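Local coordinates for mandelate racemase/muconate lactonizing protein (Alicyclobacillus acidocaldarius LAA1, PDB 3QLD) that has no assigned function but belongs to the mandelate racemase/muconate lactonizing family of the enolase superfamily, with a TIM-type barrel domain, at residues A293-G298 with A321-P326; H308-A313 with G346-P351; N268-R273 with G297-T302; F165-L170 with A192-A197; A279-L284 with A313-M318. One frame throughout, in Å; residues are numbered along the deposited sequence. Where two conformers were deposited one is given.

Contact 1. Residues A293-G298 with A321-P326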
# COMPACT_ATOMS: atom_id res chain seq x y z
N ALA A 293 5.72 24.27 -1.88
CA ALA A 293 6.40 24.32 -3.18
C ALA A 293 6.51 22.85 -3.60
O ALA A 293 6.56 21.95 -2.74
CB ALA A 293 7.81 24.89 -3.00
N ALA A 294 6.53 22.61 -4.91
CA ALA A 294 6.68 21.24 -5.43
C ALA A 294 7.71 21.23 -6.56
O ALA A 294 8.04 22.30 -7.14
CB ALA A 294 5.31 20.67 -5.84
N TRP A 295 8.26 20.05 -6.85
CA TRP A 295 9.21 19.85 -7.92
C TRP A 295 9.05 18.41 -8.33
O TRP A 295 8.48 17.60 -7.54
CB TRP A 295 10.64 20.14 -7.46
CG TRP A 295 11.10 19.38 -6.27
CD1 TRP A 295 10.81 19.66 -4.96
CD2 TRP A 295 11.89 18.19 -6.26
NE1 TRP A 295 11.41 18.74 -4.13
CE2 TRP A 295 12.06 17.80 -4.90
CE3 TRP A 295 12.45 17.38 -7.27
CZ2 TRP A 295 12.79 16.67 -4.51
CZ3 TRP A 295 13.21 16.26 -6.89
CH2 TRP A 295 13.35 15.89 -5.52
N VAL A 296 9.54 18.05 -9.50
CA VAL A 296 9.40 16.66 -9.98
C VAL A 296 10.64 15.80 -9.75
O VAL A 296 11.76 16.13 -10.17
CB VAL A 296 8.92 16.61 -11.49
CG1 VAL A 296 9.04 15.21 -12.10
CG2 VAL A 296 7.56 17.16 -11.68
N GLY A 297 10.46 14.62 -9.09
CA GLY A 297 11.60 13.78 -8.75
C GLY A 297 11.72 12.68 -9.79
O GLY A 297 10.86 12.57 -10.66
N GLY A 298 12.74 11.83 -9.67
CA GLY A 298 12.97 10.75 -10.65
C GLY A 298 12.92 9.32 -10.12
O GLY A 298 13.06 9.09 -8.91
N ALA A 321 13.79 22.85 -9.34
CA ALA A 321 14.45 22.04 -10.34
C ALA A 321 13.98 20.61 -10.22
O ALA A 321 13.65 20.14 -9.11
CB ALA A 321 15.97 22.07 -10.11
N THR A 322 13.99 19.94 -11.38
CA THR A 322 13.72 18.49 -11.48
C THR A 322 14.95 17.62 -11.28
O THR A 322 16.10 18.05 -11.53
CB THR A 322 12.91 18.14 -12.78
OG1 THR A 322 12.58 16.73 -12.78
CG2 THR A 322 13.73 18.51 -14.09
N ASP A 323 14.75 16.42 -10.72
CA ASP A 323 15.80 15.44 -10.70
C ASP A 323 15.93 14.69 -12.07
O ASP A 323 16.75 13.82 -12.19
CB ASP A 323 15.56 14.38 -9.60
CG ASP A 323 16.00 14.83 -8.19
OD1 ASP A 323 16.56 15.95 -8.02
OD2 ASP A 323 15.80 14.03 -7.23
N LEU A 324 15.03 14.95 -13.03
CA LEU A 324 14.97 14.17 -14.28
C LEU A 324 16.00 14.79 -15.20
O LEU A 324 15.78 15.89 -15.64
CB LEU A 324 13.59 14.29 -14.93
CG LEU A 324 12.43 13.62 -14.15
CD1 LEU A 324 11.10 13.98 -14.77
CD2 LEU A 324 12.60 12.08 -14.18
N GLY A 325 17.12 14.10 -15.40
CA GLY A 325 18.24 14.59 -16.17
C GLY A 325 18.34 13.91 -17.51
O GLY A 325 17.46 13.14 -17.90
N PRO A 326 19.40 14.19 -18.25
CA PRO A 326 19.49 13.59 -19.60
C PRO A 326 19.60 12.07 -19.60
O PRO A 326 20.22 11.49 -18.67
CB PRO A 326 20.79 14.20 -20.15
CG PRO A 326 20.97 15.49 -19.37
CD PRO A 326 20.55 15.06 -17.95

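Contact 2. Residues H308-A313 with G346-P351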
# COMPACT_ATOMS: atom_id res chain seq x y z
N HIS A 308 7.15 12.00 -19.88
CA HIS A 308 5.94 12.32 -19.08
C HIS A 308 6.21 13.12 -17.81
O HIS A 308 5.38 13.95 -17.42
CB HIS A 308 5.15 11.02 -18.75
CG HIS A 308 4.36 10.49 -19.90
ND1 HIS A 308 3.65 9.31 -19.84
CD2 HIS A 308 4.17 10.98 -21.16
CE1 HIS A 308 3.04 9.10 -21.00
NE2 HIS A 308 3.33 10.11 -21.82
N GLY A 309 7.37 12.86 -17.18
CA GLY A 309 7.79 13.48 -15.94
C GLY A 309 8.25 14.91 -16.26
O GLY A 309 7.98 15.83 -15.52
N LEU A 310 8.98 15.10 -17.35
CA LEU A 310 9.23 16.50 -17.80
C LEU A 310 7.98 17.30 -18.18
O LEU A 310 7.91 18.47 -17.88
CB LEU A 310 10.27 16.50 -18.91
CG LEU A 310 11.63 15.90 -18.53
CD1 LEU A 310 12.40 15.30 -19.75
CD2 LEU A 310 12.61 16.86 -17.81
N ILE A 311 6.97 16.70 -18.79
CA ILE A 311 5.70 17.36 -19.02
C ILE A 311 5.01 17.78 -17.71
O ILE A 311 4.56 18.89 -17.59
CB ILE A 311 4.81 16.50 -19.91
CG1 ILE A 311 5.42 16.46 -21.32
CG2 ILE A 311 3.34 16.90 -19.82
CD1 ILE A 311 4.89 15.39 -22.23
N ALA A 312 4.90 16.90 -16.72
CA ALA A 312 4.43 17.34 -15.40
C ALA A 312 5.31 18.50 -14.79
O ALA A 312 4.81 19.41 -14.12
CB ALA A 312 4.40 16.14 -14.44
N ALA A 313 6.61 18.44 -14.98
CA ALA A 313 7.48 19.51 -14.43
C ALA A 313 7.27 20.89 -15.05
O ALA A 313 7.78 21.87 -14.52
CB ALA A 313 8.88 19.13 -14.57
N GLY A 346 22.30 22.28 -17.84
CA GLY A 346 21.39 22.28 -16.70
C GLY A 346 19.92 22.50 -17.01
O GLY A 346 19.10 22.62 -16.09
N VAL A 347 19.57 22.56 -18.30
CA VAL A 347 18.20 22.89 -18.69
C VAL A 347 17.67 21.91 -19.73
O VAL A 347 18.41 21.49 -20.63
CB VAL A 347 18.10 24.31 -19.29
CG1 VAL A 347 16.62 24.69 -19.53
CG2 VAL A 347 18.78 25.34 -18.40
N ILE A 348 16.38 21.59 -19.65
CA ILE A 348 15.83 20.67 -20.60
C ILE A 348 14.58 21.30 -21.16
O ILE A 348 13.82 21.96 -20.44
CB ILE A 348 15.53 19.22 -19.98
CG1 ILE A 348 16.82 18.54 -19.61
CG2 ILE A 348 14.81 18.34 -20.96
CD1 ILE A 348 16.72 17.02 -19.02
N GLN A 349 14.39 21.13 -22.46
CA GLN A 349 13.22 21.67 -23.10
C GLN A 349 12.12 20.74 -22.69
O GLN A 349 12.27 19.51 -22.80
CB GLN A 349 13.36 21.65 -24.62
CG GLN A 349 12.23 22.37 -25.40
CD GLN A 349 12.43 23.90 -25.44
OE1 GLN A 349 11.47 24.67 -25.54
NE2 GLN A 349 13.70 24.33 -25.34
N VAL A 350 11.01 21.33 -22.27
CA VAL A 350 9.76 20.61 -22.09
C VAL A 350 9.24 20.03 -23.40
O VAL A 350 9.00 20.76 -24.34
CB VAL A 350 8.73 21.56 -21.45
CG1 VAL A 350 7.31 20.97 -21.42
CG2 VAL A 350 9.19 21.97 -20.07
N PRO A 351 9.01 18.68 -23.45
CA PRO A 351 8.43 17.98 -24.60
C PRO A 351 7.09 18.57 -25.09
O PRO A 351 6.11 18.74 -24.31
CB PRO A 351 8.19 16.54 -24.05
CG PRO A 351 9.36 16.35 -23.07
CD PRO A 351 9.53 17.74 -22.42

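Contact 3. Residues N268-R273 with G297-T302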
# COMPACT_ATOMS: atom_id res chain seq x y z
N ASN A 268 7.90 16.41 -3.26
CA ASN A 268 8.49 15.69 -4.42
C ASN A 268 7.36 14.99 -5.14
O ASN A 268 6.74 14.05 -4.61
CB ASN A 268 9.61 14.74 -3.96
CG ASN A 268 10.25 13.95 -5.10
OD1 ASN A 268 9.65 13.80 -6.16
ND2 ASN A 268 11.41 13.40 -4.85
N VAL A 269 7.05 15.52 -6.32
CA VAL A 269 5.95 14.98 -7.14
C VAL A 269 6.50 13.92 -8.10
O VAL A 269 7.46 14.19 -8.83
CB VAL A 269 5.30 16.09 -7.97
CG1 VAL A 269 4.31 15.48 -9.08
CG2 VAL A 269 4.53 17.04 -7.00
N LYS A 270 5.90 12.71 -8.12
CA LYS A 270 6.22 11.77 -9.21
C LYS A 270 4.84 11.28 -9.63
O LYS A 270 4.12 10.71 -8.84
CB LYS A 270 7.12 10.63 -8.74
CG LYS A 270 8.45 11.08 -8.17
CD LYS A 270 9.36 9.92 -7.73
CE LYS A 270 10.54 10.49 -6.94
NZ LYS A 270 11.46 9.47 -6.39
N PRO A 271 4.39 11.67 -10.83
CA PRO A 271 3.03 11.41 -11.27
C PRO A 271 2.66 9.95 -11.12
O PRO A 271 1.55 9.63 -10.74
CB PRO A 271 3.04 11.90 -12.76
CG PRO A 271 4.14 12.95 -12.74
CD PRO A 271 5.17 12.48 -11.80
N GLY A 272 3.61 9.04 -11.38
CA GLY A 272 3.31 7.61 -11.26
C GLY A 272 3.03 7.23 -9.80
O GLY A 272 2.09 6.52 -9.50
N ARG A 273 3.81 7.77 -8.88
CA ARG A 273 3.64 7.40 -7.44
C ARG A 273 2.25 7.91 -6.99
O ARG A 273 1.58 7.32 -6.16
CB ARG A 273 4.77 8.09 -6.62
CG ARG A 273 4.88 7.66 -5.13
CD ARG A 273 5.92 8.55 -4.26
NE ARG A 273 5.30 9.84 -3.87
CZ ARG A 273 5.71 11.05 -4.27
NH1 ARG A 273 6.78 11.18 -5.04
NH2 ARG A 273 5.05 12.14 -3.86
N GLY A 297 10.46 14.62 -9.09
CA GLY A 297 11.60 13.78 -8.75
C GLY A 297 11.72 12.68 -9.79
O GLY A 297 10.86 12.57 -10.66
N GLY A 298 12.74 11.83 -9.67
CA GLY A 298 12.97 10.75 -10.65
C GLY A 298 12.92 9.32 -10.12
O GLY A 298 13.06 9.09 -8.91
N MSE A 299 12.73 8.37 -11.03
CA MSE A 299 12.69 6.94 -10.70
C MSE A 299 13.61 6.14 -11.64
O MSE A 299 13.35 4.96 -11.89
CB MSE A 299 11.27 6.43 -10.90
CG MSE A 299 10.17 7.18 -10.14
SE MSE A 299 10.07 6.44 -8.35
CE MSE A 299 9.41 4.63 -8.70
N TYR A 300 14.66 6.76 -12.18
CA TYR A 300 15.57 6.09 -13.15
C TYR A 300 14.77 5.64 -14.40
O TYR A 300 15.03 4.60 -15.05
CB TYR A 300 16.39 4.98 -12.46
CG TYR A 300 17.54 5.53 -11.61
CD1 TYR A 300 18.87 5.31 -11.96
CD2 TYR A 300 17.28 6.32 -10.46
CE1 TYR A 300 19.93 5.83 -11.18
CE2 TYR A 300 18.33 6.85 -9.67
CZ TYR A 300 19.66 6.60 -10.05
OH TYR A 300 20.69 7.08 -9.28
N GLU A 301 13.81 6.50 -14.74
CA GLU A 301 12.80 6.21 -15.77
C GLU A 301 13.45 5.90 -17.13
O GLU A 301 14.44 6.51 -17.47
CB GLU A 301 11.85 7.40 -16.03
CG GLU A 301 10.84 7.77 -14.95
CD GLU A 301 11.44 8.48 -13.73
OE1 GLU A 301 12.67 8.71 -13.65
OE2 GLU A 301 10.65 8.77 -12.81
N THR A 302 12.88 4.97 -17.91
CA THR A 302 13.15 5.02 -19.36
C THR A 302 12.65 6.31 -20.00
O THR A 302 12.01 7.22 -19.38
CB THR A 302 12.49 3.89 -20.17
OG1 THR A 302 11.15 4.30 -20.44
CG2 THR A 302 12.51 2.48 -19.41

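Contact 4. Residues F165-L170 with A192-A197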
# COMPACT_ATOMS: atom_id res chain seq x y z
N PHE A 165 24.37 21.98 -13.85
CA PHE A 165 23.19 21.56 -13.06
C PHE A 165 22.89 22.68 -12.10
O PHE A 165 23.82 23.22 -11.49
CB PHE A 165 23.52 20.34 -12.22
CG PHE A 165 23.57 19.07 -12.99
CD1 PHE A 165 22.39 18.38 -13.33
CD2 PHE A 165 24.81 18.53 -13.38
CE1 PHE A 165 22.46 17.19 -14.08
CE2 PHE A 165 24.87 17.33 -14.10
CZ PHE A 165 23.66 16.65 -14.44
N ARG A 166 21.62 22.99 -11.93
CA ARG A 166 21.21 24.23 -11.27
C ARG A 166 20.88 23.98 -9.78
O ARG A 166 20.51 24.91 -9.04
CB ARG A 166 20.04 24.85 -12.02
CG ARG A 166 20.44 25.32 -13.46
CD ARG A 166 21.54 26.44 -13.44
NE ARG A 166 21.52 27.16 -14.73
CZ ARG A 166 20.44 27.76 -15.23
NH1 ARG A 166 19.30 27.75 -14.56
NH2 ARG A 166 20.48 28.39 -16.40
N ARG A 167 21.04 22.73 -9.36
CA ARG A 167 20.87 22.36 -7.93
C ARG A 167 21.77 21.22 -7.66
O ARG A 167 21.95 20.35 -8.54
CB ARG A 167 19.42 21.95 -7.66
CG ARG A 167 19.06 21.87 -6.14
CD ARG A 167 17.58 21.56 -5.86
NE ARG A 167 17.20 20.24 -6.41
CZ ARG A 167 15.95 19.95 -6.75
NH1 ARG A 167 14.98 20.81 -6.51
NH2 ARG A 167 15.63 18.77 -7.28
N VAL A 168 22.30 21.15 -6.45
CA VAL A 168 22.81 19.85 -6.03
C VAL A 168 22.00 19.31 -4.84
O VAL A 168 21.65 20.11 -3.94
CB VAL A 168 24.34 19.83 -5.65
CG1 VAL A 168 25.21 20.09 -6.91
CG2 VAL A 168 24.67 20.79 -4.48
N LYS A 169 21.78 17.99 -4.81
CA LYS A 169 21.08 17.35 -3.64
C LYS A 169 22.05 16.36 -3.03
O LYS A 169 22.45 15.35 -3.67
CB LYS A 169 19.75 16.70 -4.04
CG LYS A 169 18.96 16.03 -2.86
CD LYS A 169 17.53 15.71 -3.26
CE LYS A 169 17.42 14.86 -4.55
NZ LYS A 169 16.29 13.86 -4.54
N LEU A 170 22.47 16.65 -1.82
CA LEU A 170 23.41 15.87 -1.13
C LEU A 170 22.75 14.79 -0.26
O LEU A 170 21.88 15.09 0.57
CB LEU A 170 24.17 16.76 -0.17
CG LEU A 170 24.81 18.01 -0.79
CD1 LEU A 170 25.78 18.48 0.28
CD2 LEU A 170 25.59 17.55 -2.04
N ALA A 192 21.73 26.58 -5.37
CA ALA A 192 20.62 25.89 -4.67
C ALA A 192 21.19 24.53 -4.20
O ALA A 192 21.68 23.72 -5.03
CB ALA A 192 19.42 25.74 -5.64
N ILE A 193 21.21 24.29 -2.88
CA ILE A 193 21.64 23.00 -2.28
C ILE A 193 20.41 22.37 -1.57
O ILE A 193 19.76 23.06 -0.76
CB ILE A 193 22.74 23.22 -1.23
CG1 ILE A 193 23.96 24.02 -1.79
CG2 ILE A 193 23.20 21.93 -0.57
CD1 ILE A 193 25.04 24.22 -0.76
N ALA A 194 20.12 21.10 -1.86
CA ALA A 194 19.10 20.36 -1.05
C ALA A 194 19.76 19.16 -0.39
O ALA A 194 20.96 18.82 -0.66
CB ALA A 194 17.85 19.97 -1.90
N ALA A 195 19.04 18.53 0.55
CA ALA A 195 19.65 17.37 1.20
C ALA A 195 18.64 16.22 1.25
O ALA A 195 17.44 16.45 1.36
CB ALA A 195 20.15 17.68 2.63
N ASP A 196 19.14 14.98 1.13
CA ASP A 196 18.22 13.86 1.16
C ASP A 196 18.69 12.90 2.23
O ASP A 196 19.77 12.35 2.18
CB ASP A 196 18.11 13.23 -0.22
CG ASP A 196 17.32 11.94 -0.21
OD1 ASP A 196 16.62 11.60 0.78
OD2 ASP A 196 17.38 11.29 -1.26
N ALA A 197 17.87 12.77 3.26
CA ALA A 197 18.24 11.98 4.41
C ALA A 197 17.85 10.50 4.29
O ALA A 197 18.33 9.70 5.11
CB ALA A 197 17.60 12.56 5.69
O HOH W 1 21.67 27.31 -8.13

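Contact 5. Residues A279-L284 with A313-M318. With SO4 (sulfate ion), chain C.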
# COMPACT_ATOMS: atom_id res chain seq x y z
N ALA A 279 -4.31 12.86 -10.80
CA ALA A 279 -3.87 12.92 -9.39
C ALA A 279 -2.79 13.98 -9.11
O ALA A 279 -2.84 14.68 -8.07
CB ALA A 279 -3.49 11.53 -8.85
N THR A 280 -1.84 14.11 -10.03
CA THR A 280 -0.81 15.10 -9.93
C THR A 280 -1.43 16.53 -9.94
O THR A 280 -1.06 17.38 -9.12
CB THR A 280 0.16 14.99 -11.08
OG1 THR A 280 0.80 13.71 -11.00
CG2 THR A 280 1.26 16.08 -10.99
N LEU A 281 -2.34 16.80 -10.86
CA LEU A 281 -3.03 18.14 -10.87
C LEU A 281 -3.77 18.40 -9.56
O LEU A 281 -3.70 19.52 -9.05
CB LEU A 281 -4.02 18.27 -12.06
CG LEU A 281 -3.28 18.22 -13.41
CD1 LEU A 281 -4.24 18.11 -14.61
CD2 LEU A 281 -2.32 19.37 -13.55
N ARG A 282 -4.50 17.40 -9.04
CA ARG A 282 -5.14 17.53 -7.72
C ARG A 282 -4.19 17.77 -6.56
O ARG A 282 -4.50 18.59 -5.68
CB ARG A 282 -6.06 16.37 -7.37
CG ARG A 282 -7.27 16.28 -8.28
CD ARG A 282 -8.25 15.20 -7.91
NE ARG A 282 -7.70 13.86 -8.13
CZ ARG A 282 -7.40 13.03 -7.13
NH1 ARG A 282 -6.89 11.83 -7.39
NH2 ARG A 282 -7.64 13.41 -5.88
N ALA A 283 -3.03 17.09 -6.56
CA ALA A 283 -1.98 17.34 -5.56
C ALA A 283 -1.41 18.76 -5.64
O ALA A 283 -1.10 19.38 -4.61
CB ALA A 283 -0.79 16.34 -5.70
N LEU A 284 -1.22 19.27 -6.86
CA LEU A 284 -0.67 20.60 -6.99
C LEU A 284 -1.68 21.68 -6.48
O LEU A 284 -1.26 22.69 -5.93
CB LEU A 284 -0.29 20.89 -8.44
CG LEU A 284 0.90 20.09 -8.97
CD1 LEU A 284 1.34 20.55 -10.37
CD2 LEU A 284 2.09 20.14 -7.98
N ALA A 313 6.61 18.44 -14.98
CA ALA A 313 7.48 19.51 -14.43
C ALA A 313 7.27 20.89 -15.05
O ALA A 313 7.78 21.87 -14.52
CB ALA A 313 8.88 19.13 -14.57
N ALA A 314 6.50 20.94 -16.13
CA ALA A 314 6.07 22.19 -16.78
C ALA A 314 4.91 22.89 -16.03
O ALA A 314 4.54 24.05 -16.31
CB ALA A 314 5.64 21.86 -18.20
N LEU A 315 4.30 22.21 -15.06
CA LEU A 315 3.12 22.76 -14.42
C LEU A 315 3.47 23.97 -13.52
O LEU A 315 4.62 24.09 -13.06
CB LEU A 315 2.30 21.68 -13.70
CG LEU A 315 1.83 20.55 -14.62
CD1 LEU A 315 1.55 19.29 -13.77
CD2 LEU A 315 0.57 20.94 -15.50
N PRO A 316 2.49 24.89 -13.33
CA PRO A 316 2.86 26.17 -12.73
C PRO A 316 3.53 26.10 -11.36
O PRO A 316 4.52 26.80 -11.17
CB PRO A 316 1.53 26.94 -12.64
CG PRO A 316 0.72 26.43 -13.72
CD PRO A 316 1.08 24.92 -13.77
N LEU A 317 3.04 25.25 -10.44
CA LEU A 317 3.63 25.21 -9.08
C LEU A 317 4.97 24.49 -8.97
O LEU A 317 5.62 24.49 -7.88
CB LEU A 317 2.63 24.67 -8.05
CG LEU A 317 3.04 24.68 -6.55
CD1 LEU A 317 2.72 26.03 -5.82
CD2 LEU A 317 2.31 23.58 -5.84
N MSE A 318 5.42 23.87 -10.06
CA MSE A 318 6.69 23.18 -10.06
C MSE A 318 7.82 24.15 -10.05
O MSE A 318 8.53 24.28 -11.05
CB MSE A 318 6.80 22.26 -11.28
CG MSE A 318 5.66 21.30 -11.34
SE MSE A 318 5.80 20.03 -9.80
CE MSE A 318 4.90 18.57 -10.79
S SO4 C . -6.63 10.62 -3.60
O1 SO4 C . -7.06 9.24 -3.82
O2 SO4 C . -5.38 10.86 -4.30
O3 SO4 C . -7.59 11.56 -4.16
O4 SO4 C . -6.52 10.81 -2.15

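Contact 1. Residues A293-G298 with A321-P326
The carbonyl oxygen Val296 O is gripped by two donors from residues 321-326. Asp323 N reaches it at 3.1 Å, lying nearly in line with the carbonyl bond, while the hydroxyl Thr322 OG1 comes in at 2.8 Å from above the carbonyl plane, 40° out of it. Thr322 can do this because OG1 stands anti to its backbone N (chi1 -176°). Thr322 OG1 in turn accepts Leu324 N at 3.0 Å, an ST turn that fixes the hydroxyl's place between the two segments.

On one side of this bonded core, Trp295 and Asp323 meet. The indole CG sits between its own N and carbonyl carbon (chi1 55°), and this carries the six-membered ring across to the acid: CZ3 lies 3.4 Å from Asp323 CG, with ring and carboxylate steeply inclined to each other. Trp295 CB also lies 3.4 Å from Ala321 O. The carboxylate itself is held by salt bridges to Lys169 and Arg167, and Arg167 further makes a cation-pi contact with the indole, which stacks with Phe219 as well.

A smaller apolar contact completes the interface, Val296 CG1 meeting Leu324 CD1 at 3.6 Å; Leu310 of helix 303-313 also packs on Leu324.

The two segments run in nearly the same direction, and Thr322 and Asp323 in turn touch strand 137-144. Residues 321-323 thus lie between the last parallel strand, 293-296, and the first, 137-144, consistent with the seam that closes the barrel of enolase-superfamily proteins.

Contact 2. Residues H308-A313 with G346-P351
The helical residues Leu310 and Ile311 approach the end of strand 347-349 and the residues after it, Leu310 CA and Val350 CA standing 6.0 Å apart, and no hydrogen bond crosses between the two backbones. Cohesion therefore rests on side chains.

Leu310 points at the other segment and touches it at two levels. Near its root, CB lies 3.8 Å from Pro351 CD, the ring carbon bonded to the proline nitrogen. At its end the fork straddles one methyl: Leu310 CD1 and CD2 are each 4.1 Å from Ile348 CG2, the two side chains crossing at about a right angle. It is the short branch of Ile348 that does the touching, because CG2 is the substituent anti to the backbone N when CG1 takes chi1 -67°.

One residue on, Ile311 meets the other part of the proline ring. Its CG1 is 3.9 Å from Pro351 CB, and CD1 lies equally close to that same carbon. Val350 adds a looser touch from CG2 to Leu310 O at 4.3 Å, and leans on Val128 of helix 127-130 and on Val138.

Ile348 and Val350 are backbone-bonded to Val138 and Asp136, placing strand 347-349 antiparallel beside the first barrel strand. The contact thus joins the helix that follows the last parallel strand to an added edge strand, all apolar packing on a TIM-type barrel.

Contact 3. Residues N268-R273 with G297-T302
Two neighbouring parallel barrel strands end side by side here, Val269 O of strand 266-269 accepting Gly297 N, the first residue beyond strand 293-296, at 3.0 Å with an N-H...O angle of 160°. The loops that leave these ends are then tied by Lys270. Its chain is fully extended beyond CG, with CG anti to the carbonyl carbon (chi1 -59°), and runs past Gly297 so that NZ donates to Gly298 O at 3.0 Å. The ammonium nitrogen approaches 40° above the carbonyl plane. On the way Lys270 CD crosses the selenomethionine Met299 obliquely, 3.6 Å from Met299 SE. Gly298 and Met299 were deposited in two conformers, so these contacts describe one of them. NZ also forms a salt bridge with Asp246.

Asn268 reaches over Gly297 with its amide, OD1 lying 3.2 Å from Gly297 CA, while ND2 is held by Glu221. Its backbone oxygen is engaged separately: Arg273 grips Asn268 O end-on with NH2 at 2.7 Å and NH1 at 2.9 Å, the oxygen lying in the guanidinium plane. Asp246 also bridges Arg273, so one carboxylate serves both cations.

Around this junction, Thr280 and Leu284 of helix 277-289 pack against Val269, and Met106 of helix 105-123 touches Arg273. Beyond it, residues 297-302 lead into helix 303-313, with Thr302 at its N-cap and resting on Ala31 and Leu33 of strand 25-38.

Contact 4. Residues F165-L170 with A192-A197
Val168 and Leu170 pair with the neighbouring strand through both their N-H and their C=O groups, in a parallel ladder that belongs to a beta-alpha-beta crossover: strand 167-171, helix 178-187, strand 192-196. The strand axes diverge by 24°. Val168 N donates to Ala192 O at 3.0 Å, and Val168 O takes Ala194 N at 2.8 Å, an almost straight bond of 168°. The next pair repeats the pattern, Leu170 N binding Ala194 O at 2.9 Å and Leu170 O receiving Asp196 N at 2.8 Å. Ala194 thus also uses both its backbone groups, and each carbonyl in the ladder further receives a CA-H from across.

Just before the direct bonds begin, a water takes over: it donates to Arg166 O at 2.8 Å and accepts Ala192 N at 2.9 Å, satisfying two backbone groups.

Lys169 and Asp196 are near but not bridged, NZ being 4.3 Å from OD2. With CG anti to its own N (chi1 -179°), the lysine runs over Asp196 CB before bends about CG-CD and CD-CE carry NZ to salt bridges with Asp323 and Glu221. Asp196 has its own partners, Lys171 for OD2 and Asn198 N for OD1. Arg167, on the same face as Lys169, is bonded to Gln218 and Asp323.

The other face is apolar and meets helix 178-187, where Ile181 touches Leu170 and Val184 touches Ile193; across the ladder Leu170 CG rests 4.2 Å from Ile193 CG2.

Contact 5. Residues A279-L284 with A313-M318
Leu284 is the side chain on which three residues of 315-318 converge. Its CD1 lies 3.6 Å from Leu315 CD1 and equally near Leu315 CB, the two leucines crossing at about a right angle. The same methyl meets the selenomethionine Met318 at CE, 4.1 Å away. From another direction Leu317 slides past Leu284 in the opposite sense, Leu317 CD2 to Leu284 CD2 4.1 Å. Leu317 CG is anti to its backbone N (chi1 -174°), and this reach also brings Leu317 CD2 to 3.7 Å from Leu284 O. One turn of helix earlier, Leu281 CD2 touches Leu315 CD2 at 3.8 Å, extending the patch along the helix.

What positions these side chains is partly a type I beta turn, in which Met318 N donates to Leu315 O at 3.1 Å. The turn lets Leu315, Leu317 and Met318 all reach the helix. Thr280 has its hydroxyl bonded to Gly276 O, one helical turn back, which leaves the methyl CG2 toward Leu315 and Met318.

The helix face away from the turn carries Arg282, whose guanidinium meets a sulfate ion at its edge. Arg282 NH2 lies 2.5 Å from sulfate O3, a length short enough to be doubtful, and NH1 adds a weak bond to the same oxygen. Arg105, Arg253 and Val252 N also hold the ion.

Leu284 and Met318 both touch Ala294 and Val269 of two parallel strands. The arrangement is the outer helical layer of a TIM-type barrel, helix 277-289 packing on strands and on the loop after helix 303-313.

Contacts 1, 2, 3 and 5 all touch one another, while contact 4 touches contacts 1 and 2 but not 3 or 5. Contacts 1 and 3 share Gly297 and Gly298, and their centres are about 8 Å apart. Val296 links outward: its methyl CG2 packs on Ala313, the residue common to contacts 2 and 5. Contact 3 meets contact 5 through Val269 CG1 and Thr280 CG2, 3.6 Å apart. Contact 4 joins contact 1 by charge, Lys169 NZ to Asp323 OD2 at 2.7 Å; its nearest atoms stay about 5 Å from contact 3. The sulfate lies at contact 5, on Arg282; the centres of contacts 4 and 5 are about 21 Å apart.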